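Long-range contact in succinate-semialdehyde dehydrogenase (NAD(P)(+)) (Marinobacter aquaeolei, PDB 3RH9), which probably oxidises succinate semialdehyde to succinate with NAD+ as cofactor: residues L257-A269 against F414-R427. Sequence-based numbering, arbitrary orientation.
Sequences LGGNAPFIVFDDA and FGLASYVFTADAER
Two neighbouring parallel strands of a mixed sheet, 262-265 and 417-421, meet here, their axes 4.5 Å apart at the closest approach. Tyr419 uses both backbone groups: its N donates to Pro262 O and its O accepts from Ile264 N. Phe421 repeats this with Ile264 O and Phe266 N, which places Phe263 beside Tyr419, Ile264 beside Val420 and Val265 beside Phe421. Phe263, Tyr419 and Phe421 form an aromatic cluster on one face of the sheet, under helix 271-283. The Phe263 ring is oblique to both others, its plane at 41° to that of Tyr419, and CD2 of Phe263 touches CB of Tyr419 at 3.7 Å. Tyr419 OH bonds to Val291 O. This sheet belongs to the aldehyde dehydrogenase domain that, in this family, carries the catalytic cysteine. Past the strands, Phe266 and Arg427 pair on the other face. The guanidinium of Arg427 lies flat on the Phe266 ring, planes 6° apart, an off-centre cation-pi contact. Arg427 CD sits over the ring centre, 3.9 Å from the centroid of Phe266, and a bend at chi3 (-85°) turns NE and the guanidinium across the ring. Val420 CG2 and Phe421 O lie at the ring edge. An alanine in place of Phe266 is likely to open a gap beside Val420 and take away the surface that keeps the Arg427 guanidinium flat, leaving Asp268 to hold it. Asp268 OD2 holds Arg427 NH1 in a salt bridge of 3.0 Å. Its OD1 accepts from Thr422 OG1 through the syn lone pair, at 2.9 Å, and weakly from Ala423 N. Asp424 caps the following helix. At the opposite end, Phe414 lays one ring face against the Gly258-Gly259 peptide, its CD1 3.5 Å from Gly258 O. A water accepts from Asn260 N and donates to Ala417 O. Nearby, Leu416 approaches the predicted active-site residue Glu256.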
loop_
_atom_site.group_PDB
_atom_site.type_symbol
_atom_site.label_atom_id
_atom_site.label_comp_id
_atom_site.label_asym_id
_atom_site.label_seq_id
_atom_site.Cartn_x
_atom_site.Cartn_y
_atom_site.Cartn_z
ATOM N N LEU A 257 -3.980 -3.491 12.005
ATOM C CA LEU A 257 -3.308 -3.808 13.245
ATOM C C LEU A 257 -4.015 -3.195 14.464
ATOM O O LEU A 257 -5.236 -3.025 14.463
ATOM C CB LEU A 257 -1.854 -3.353 13.156
ATOM C CG LEU A 257 -1.092 -3.730 11.877
ATOM C CD1 LEU A 257 0.221 -2.939 11.758
ATOM C CD2 LEU A 257 -0.819 -5.231 11.791
ATOM N N GLY A 258 -3.252 -2.858 15.501
ATOM C CA GLY A 258 -3.831 -2.324 16.723
ATOM C C GLY A 258 -4.496 -0.964 16.576
ATOM O O GLY A 258 -4.302 -0.261 15.576
ATOM N N GLY A 259 -5.295 -0.590 17.572
ATOM C CA GLY A 259 -5.892 0.734 17.605
ATOM C C GLY A 259 -6.039 1.200 19.035
ATOM O O GLY A 259 -5.832 0.415 19.955
ATOM N N ASN A 260 -6.396 2.466 19.223
ATOM C CA ASN A 260 -6.660 3.028 20.548
ATOM C C ASN A 260 -7.807 4.011 20.389
ATOM O O ASN A 260 -7.611 5.232 20.416
ATOM C CB ASN A 260 -5.415 3.733 21.096
ATOM C CG ASN A 260 -5.517 4.060 22.572
ATOM O OD1 ASN A 260 -6.556 4.484 23.052
ATOM N ND2 ASN A 260 -4.421 3.876 23.301
ATOM N N ALA A 261 -9.010 3.473 20.210
ATOM C CA ALA A 261 -10.166 4.282 19.837
ATOM C C ALA A 261 -10.641 5.246 20.929
ATOM O O ALA A 261 -10.911 4.836 22.058
ATOM C CB ALA A 261 -11.320 3.385 19.362
ATOM N N PRO A 262 -10.748 6.538 20.580
ATOM C CA PRO A 262 -11.310 7.575 21.436
ATOM C C PRO A 262 -12.796 7.690 21.134
ATOM O O PRO A 262 -13.166 7.805 19.973
ATOM C CB PRO A 262 -10.605 8.841 20.956
ATOM C CG PRO A 262 -9.882 8.461 19.694
ATOM C CD PRO A 262 -10.307 7.099 19.298
ATOM N N PHE A 263 -13.630 7.639 22.166
ATOM C CA PHE A 263 -15.083 7.761 22.028
ATOM C C PHE A 263 -15.463 9.049 22.748
ATOM O O PHE A 263 -15.422 9.112 23.973
ATOM C CB PHE A 263 -15.737 6.553 22.679
ATOM C CG PHE A 263 -17.233 6.504 22.552
ATOM C CD1 PHE A 263 -18.044 7.295 23.356
ATOM C CD2 PHE A 263 -17.836 5.611 21.683
ATOM C CE1 PHE A 263 -19.431 7.231 23.253
ATOM C CE2 PHE A 263 -19.229 5.547 21.590
ATOM C CZ PHE A 263 -20.018 6.356 22.376
ATOM N N ILE A 264 -15.802 10.082 21.982
ATOM C CA ILE A 264 -15.859 11.448 22.499
ATOM C C ILE A 264 -17.286 11.956 22.669
ATOM O O ILE A 264 -18.098 11.819 21.756
ATOM C CB ILE A 264 -15.092 12.406 21.560
ATOM C CG1 ILE A 264 -13.619 11.998 21.472
ATOM C CG2 ILE A 264 -15.223 13.836 22.039
ATOM C CD1 ILE A 264 -12.875 12.704 20.392
ATOM N N VAL A 265 -17.589 12.546 23.826
ATOM C CA VAL A 265 -18.950 13.009 24.113
ATOM C C VAL A 265 -19.070 14.479 24.527
ATOM O O VAL A 265 -18.724 14.851 25.641
ATOM C CB VAL A 265 -19.604 12.168 25.216
ATOM C CG1 VAL A 265 -21.030 12.635 25.440
ATOM C CG2 VAL A 265 -19.560 10.684 24.871
ATOM N N PHE A 266 -19.601 15.313 23.646
ATOM C CA PHE A 266 -19.750 16.729 23.973
ATOM C C PHE A 266 -20.912 17.051 24.935
ATOM O O PHE A 266 -21.844 16.254 25.087
ATOM C CB PHE A 266 -19.787 17.579 22.699
ATOM C CG PHE A 266 -18.431 17.799 22.105
ATOM C CD1 PHE A 266 -17.636 18.837 22.535
ATOM C CD2 PHE A 266 -17.922 16.929 21.162
ATOM C CE1 PHE A 266 -16.377 19.027 22.005
ATOM C CE2 PHE A 266 -16.657 17.116 20.634
ATOM C CZ PHE A 266 -15.892 18.168 21.057
ATOM N N ASP A 267 -20.817 18.202 25.606
ATOM C CA ASP A 267 -21.851 18.667 26.542
ATOM C C ASP A 267 -23.208 18.932 25.883
ATOM O O ASP A 267 -24.234 18.943 26.550
ATOM C CB ASP A 267 -21.392 19.924 27.289
ATOM C CG ASP A 267 -20.833 20.993 26.361
ATOM O OD1 ASP A 267 -20.793 20.761 25.130
ATOM O OD2 ASP A 267 -20.426 22.070 26.866
ATOM N N ASP A 268 -23.205 19.147 24.575
ATOM C CA ASP A 268 -24.448 19.311 23.831
ATOM C C ASP A 268 -24.948 17.988 23.216
ATOM O O ASP A 268 -25.940 17.962 22.503
ATOM C CB ASP A 268 -24.284 20.400 22.755
ATOM C CG ASP A 268 -23.464 19.928 21.553
ATOM O OD1 ASP A 268 -23.046 18.746 21.527
ATOM O OD2 ASP A 268 -23.245 20.749 20.630
ATOM N N ALA A 269 -24.261 16.893 23.506
ATOM C CA ALA A 269 -24.629 15.591 22.968
ATOM C C ALA A 269 -25.902 15.034 23.606
ATOM O O ALA A 269 -26.164 15.281 24.769
ATOM C CB ALA A 269 -23.478 14.605 23.158
ATOM N N PHE A 414 -1.701 5.176 16.912
ATOM C CA PHE A 414 -2.648 4.574 15.983
ATOM C C PHE A 414 -3.673 5.536 15.408
ATOM O O PHE A 414 -3.663 6.727 15.700
ATOM C CB PHE A 414 -3.347 3.403 16.665
ATOM C CG PHE A 414 -2.396 2.439 17.298
ATOM C CD1 PHE A 414 -1.555 1.667 16.515
ATOM C CD2 PHE A 414 -2.318 2.328 18.674
ATOM C CE1 PHE A 414 -0.670 0.788 17.084
ATOM C CE2 PHE A 414 -1.426 1.444 19.251
ATOM C CZ PHE A 414 -0.599 0.669 18.452
ATOM N N GLY A 415 -4.549 4.985 14.580
ATOM C CA GLY A 415 -5.581 5.740 13.904
ATOM C C GLY A 415 -6.577 4.805 13.236
ATOM O O GLY A 415 -6.911 4.964 12.053
ATOM N N LEU A 416 -7.044 3.814 13.987
ATOM C CA LEU A 416 -8.059 2.922 13.468
ATOM C C LEU A 416 -9.437 3.565 13.627
ATOM O O LEU A 416 -9.850 4.338 12.768
ATOM C CB LEU A 416 -7.980 1.545 14.127
ATOM C CG LEU A 416 -8.657 0.360 13.427
ATOM C CD1 LEU A 416 -8.464 0.424 11.912
ATOM C CD2 LEU A 416 -8.160 -0.989 13.985
ATOM N N ALA A 417 -10.146 3.275 14.714
ATOM C CA ALA A 417 -11.491 3.824 14.875
ATOM C C ALA A 417 -11.599 4.951 15.919
ATOM O O ALA A 417 -10.721 5.130 16.751
ATOM C CB ALA A 417 -12.485 2.721 15.159
ATOM N N SER A 418 -12.685 5.711 15.835
ATOM C CA SER A 418 -12.940 6.847 16.715
ATOM C C SER A 418 -14.417 7.244 16.642
ATOM O O SER A 418 -15.112 6.901 15.690
ATOM C CB SER A 418 -12.053 8.037 16.351
ATOM O OG SER A 418 -12.092 8.296 14.962
ATOM N N TYR A 419 -14.916 7.945 17.653
ATOM C CA TYR A 419 -16.342 8.264 17.684
ATOM C C TYR A 419 -16.578 9.595 18.342
ATOM O O TYR A 419 -15.920 9.933 19.329
ATOM C CB TYR A 419 -17.112 7.189 18.436
ATOM C CG TYR A 419 -16.772 5.813 17.970
ATOM C CD1 TYR A 419 -17.472 5.219 16.925
ATOM C CD2 TYR A 419 -15.730 5.104 18.555
ATOM C CE1 TYR A 419 -17.150 3.954 16.483
ATOM C CE2 TYR A 419 -15.401 3.839 18.113
ATOM C CZ TYR A 419 -16.117 3.279 17.083
ATOM O OH TYR A 419 -15.798 2.028 16.664
ATOM N N VAL A 420 -17.521 10.353 17.802
ATOM C CA VAL A 420 -17.827 11.649 18.373
ATOM C C VAL A 420 -19.329 11.893 18.424
ATOM O O VAL A 420 -20.040 11.677 17.435
ATOM C CB VAL A 420 -17.135 12.771 17.594
ATOM C CG1 VAL A 420 -17.650 12.814 16.157
ATOM C CG2 VAL A 420 -17.323 14.105 18.311
ATOM N N PHE A 421 -19.807 12.324 19.590
ATOM C CA PHE A 421 -21.213 12.666 19.770
ATOM C C PHE A 421 -21.347 14.131 20.078
ATOM O O PHE A 421 -20.662 14.648 20.950
ATOM C CB PHE A 421 -21.845 11.846 20.887
ATOM C CG PHE A 421 -22.049 10.407 20.534
ATOM C CD1 PHE A 421 -20.969 9.553 20.397
ATOM C CD2 PHE A 421 -23.321 9.904 20.333
ATOM C CE1 PHE A 421 -21.161 8.228 20.073
ATOM C CE2 PHE A 421 -23.514 8.574 20.014
ATOM C CZ PHE A 421 -22.436 7.738 19.883
ATOM N N THR A 422 -22.239 14.797 19.364
ATOM C CA THR A 422 -22.399 16.229 19.528
ATOM C C THR A 422 -23.597 16.701 18.716
ATOM O O THR A 422 -23.770 16.310 17.570
ATOM C CB THR A 422 -21.104 16.975 19.105
ATOM O OG1 THR A 422 -21.228 18.381 19.347
ATOM C CG2 THR A 422 -20.802 16.739 17.632
ATOM N N ALA A 423 -24.435 17.530 19.322
ATOM C CA ALA A 423 -25.597 18.072 18.629
ATOM C C ALA A 423 -25.149 19.070 17.570
ATOM O O ALA A 423 -25.882 19.355 16.625
ATOM C CB ALA A 423 -26.562 18.737 19.623
ATOM N N ASP A 424 -23.939 19.596 17.740
ATOM C CA ASP A 424 -23.365 20.540 16.790
ATOM C C ASP A 424 -22.735 19.858 15.555
ATOM O O ASP A 424 -21.634 19.298 15.621
ATOM C CB ASP A 424 -22.336 21.421 17.497
ATOM C CG ASP A 424 -21.802 22.521 16.603
ATOM O OD1 ASP A 424 -21.912 22.412 15.351
ATOM O OD2 ASP A 424 -21.260 23.500 17.156
ATOM N N ALA A 425 -23.431 19.943 14.426
ATOM C CA ALA A 425 -23.027 19.256 13.206
ATOM C C ALA A 425 -21.819 19.885 12.498
ATOM O O ALA A 425 -21.041 19.174 11.851
ATOM C CB ALA A 425 -24.217 19.126 12.247
ATOM N N GLU A 426 -21.657 21.203 12.603
ATOM C CA GLU A 426 -20.458 21.825 12.034
ATOM C C GLU A 426 -19.224 21.422 12.854
ATOM O O GLU A 426 -18.147 21.167 12.295
ATOM C CB GLU A 426 -20.596 23.352 11.903
ATOM C CG GLU A 426 -21.824 23.784 11.090
ATOM C CD GLU A 426 -21.757 25.235 10.556
ATOM O OE1 GLU A 426 -21.004 26.071 11.119
ATOM O OE2 GLU A 426 -22.476 25.542 9.570
ATOM N N ARG A 427 -19.396 21.350 14.175
ATOM C CA ARG A 427 -18.334 20.906 15.064
ATOM C C ARG A 427 -18.009 19.429 14.845
ATOM O O ARG A 427 -16.841 19.054 14.732
ATOM C CB ARG A 427 -18.718 21.158 16.515
ATOM C CG ARG A 427 -18.009 20.279 17.514
ATOM C CD ARG A 427 -18.757 20.255 18.825
ATOM N NE ARG A 427 -18.382 21.376 19.678
ATOM C CZ ARG A 427 -19.140 21.876 20.650
ATOM N NH1 ARG A 427 -20.348 21.374 20.905
ATOM N NH2 ARG A 427 -18.680 22.892 21.361
HETATM O O HOH W 1 -8.060 3.353 16.916
#